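Long-range contact in cysteine desulfurase (Elizabethkingia anophelis NUHP1, PDB 5VPR), which probably removes sulfur from L-cysteine with the help of pyridoxal 5'-phosphate, leaving L-alanine and passing the sulfur to a carrier: residues L34-T39 with S389-N394. Residues are numbered along the deposited sequence; the frame is centred on the assembly and turned at random.
Sequences LDNAAT and SFAVYN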
loop_
_atom_site.group_PDB
_atom_site.type_symbol
_atom_site.label_atom_id
_atom_site.label_comp_id
_atom_site.label_asym_id
_atom_site.label_seq_id
_atom_site.Cartn_x
_atom_site.Cartn_y
_atom_site.Cartn_z
ATOM N N LEU A 34 -5.250 12.078 9.446
ATOM C CA LEU A 34 -4.109 11.218 9.765
ATOM C C LEU A 34 -4.501 9.744 9.723
ATOM O O LEU A 34 -4.075 8.939 10.557
ATOM C CB LEU A 34 -3.522 11.581 11.129
ATOM C CG LEU A 34 -3.138 13.053 11.286
ATOM C CD1 LEU A 34 -2.814 13.368 12.741
ATOM C CD2 LEU A 34 -1.968 13.399 10.377
ATOM N N ASP A 35 -5.326 9.373 8.750
ATOM C CA ASP A 35 -5.736 7.992 8.542
ATOM C C ASP A 35 -5.329 7.541 7.143
ATOM O O ASP A 35 -6.055 6.814 6.452
ATOM C CB ASP A 35 -7.240 7.843 8.759
ATOM C CG ASP A 35 -7.666 6.395 8.935
ATOM O OD1 ASP A 35 -6.830 5.562 9.345
ATOM O OD2 ASP A 35 -8.843 6.093 8.652
ATOM N N ASN A 36 -4.158 8.001 6.710
ATOM C CA ASN A 36 -3.736 7.794 5.328
ATOM C C ASN A 36 -3.427 6.335 5.022
ATOM O O ASN A 36 -3.564 5.922 3.869
ATOM C CB ASN A 36 -2.542 8.694 5.021
ATOM C CG ASN A 36 -2.935 10.148 5.085
ATOM O OD1 ASN A 36 -3.599 10.651 4.170
ATOM N ND2 ASN A 36 -2.588 10.821 6.191
ATOM N N ALA A 37 -3.029 5.541 6.022
ATOM C CA ALA A 37 -2.818 4.115 5.792
ATOM C C ALA A 37 -4.122 3.398 5.483
ATOM O O ALA A 37 -4.093 2.308 4.909
ATOM C CB ALA A 37 -2.149 3.452 7.000
ATOM N N ALA A 38 -5.262 3.985 5.856
ATOM C CA ALA A 38 -6.549 3.451 5.419
ATOM C C ALA A 38 -6.797 3.820 3.966
ATOM O O ALA A 38 -6.988 2.944 3.120
ATOM C CB ALA A 38 -7.681 3.960 6.319
ATOM N N THR A 39 -6.732 5.111 3.646
ATOM C CA THR A 39 -6.805 5.562 2.266
ATOM C C THR A 39 -6.270 6.985 2.212
ATOM O O THR A 39 -6.298 7.710 3.213
ATOM C CB THR A 39 -8.232 5.476 1.695
ATOM O OG1 THR A 39 -8.166 5.542 0.269
ATOM C CG2 THR A 39 -9.139 6.622 2.215
ATOM N N SER A 389 -1.349 8.040 10.804
ATOM C CA SER A 389 -0.573 7.706 9.618
ATOM C C SER A 389 -0.517 8.914 8.696
ATOM O O SER A 389 -1.508 9.636 8.535
ATOM C CB SER A 389 -1.151 6.469 8.877
ATOM O OG SER A 389 -2.556 6.585 8.645
ATOM N N PHE A 390 0.645 9.110 8.076
ATOM C CA PHE A 390 0.974 10.342 7.379
ATOM C C PHE A 390 1.019 10.151 5.869
ATOM O O PHE A 390 1.332 9.066 5.359
ATOM C CB PHE A 390 2.313 10.884 7.887
ATOM C CG PHE A 390 2.336 11.091 9.369
ATOM C CD1 PHE A 390 1.586 12.106 9.945
ATOM C CD2 PHE A 390 3.072 10.260 10.192
ATOM C CE1 PHE A 390 1.582 12.303 11.313
ATOM C CE2 PHE A 390 3.078 10.458 11.565
ATOM C CZ PHE A 390 2.328 11.478 12.124
ATOM N N ALA A 391 0.674 11.228 5.163
ATOM C CA ALA A 391 0.847 11.360 3.723
ATOM C C ALA A 391 1.600 12.661 3.466
ATOM O O ALA A 391 1.969 13.380 4.402
ATOM C CB ALA A 391 -0.500 11.321 2.981
ATOM N N VAL A 392 1.812 12.978 2.188
ATOM C CA VAL A 392 2.729 14.061 1.837
ATOM C C VAL A 392 2.189 15.423 2.253
ATOM O O VAL A 392 2.966 16.356 2.479
ATOM C CB VAL A 392 3.030 14.013 0.328
ATOM C CG1 VAL A 392 1.778 14.379 -0.483
ATOM C CG2 VAL A 392 4.200 14.925 -0.010
ATOM N N TYR A 393 0.869 15.572 2.373
ATOM C CA TYR A 393 0.275 16.871 2.653
ATOM C C TYR A 393 0.181 17.181 4.145
ATOM O O TYR A 393 -0.229 18.290 4.505
ATOM C CB TYR A 393 -1.123 16.960 2.017
ATOM C CG TYR A 393 -1.922 15.681 2.127
ATOM C CD1 TYR A 393 -2.259 14.951 0.989
ATOM C CD2 TYR A 393 -2.329 15.193 3.367
ATOM C CE1 TYR A 393 -2.988 13.767 1.077
ATOM C CE2 TYR A 393 -3.062 14.010 3.471
ATOM C CZ TYR A 393 -3.381 13.299 2.317
ATOM O OH TYR A 393 -4.089 12.114 2.404
ATOM N N ASN A 394 0.544 16.243 5.016
ATOM C CA ASN A 394 0.450 16.496 6.446
ATOM C C ASN A 394 1.595 17.398 6.911
ATOM O O ASN A 394 2.657 17.473 6.283
ATOM C CB ASN A 394 0.435 15.180 7.215
ATOM C CG ASN A 394 -0.823 14.379 6.953
ATOM O OD1 ASN A 394 -0.769 13.181 6.655
ATOM N ND2 ASN A 394 -1.973 15.041 7.061
HETATM O O HOH W 1 -4.125 5.589 10.623
#
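The hydroxyl OG of S389 is gripped twice: N of A37 donates to it at 2.9 Å along an almost straight line (178° at the hydrogen), and water 1 lies 2.7 Å from the same OG. The same water is hydrogen-bonded to OD1 of D35, whose carboxylate forms a salt bridge with R387. A type I beta turn from A391 to N394 follows strand 386-389 and leads toward helix 396-413; the loop after strand 29-33 docks against the end of strand 386-389 and this turn in this class-V pyridoxal-phosphate enzyme. One backbone bridge aligns the segments, with N of S389 2.9 Å from O of L34, although the donor stands 49° above that carbonyl plane. The amide of N36 makes the main side-chain crossing. CG, anti to the carbonyl carbon (chi1 -65°), brings the amide up to S389, and the turn about chi2 puts ND2 2.8 Å from O of S389, nearly in the amide plane. A second bond from ND2 reaches O of Y33. CB of A391 lies over one face of the Y393 ring, toward its rim. Inside the turn, OD1 of N394 accepts from N of A391 at 2.9 Å, and CD2 of L34 packs 3.7 Å from ND2 of N394.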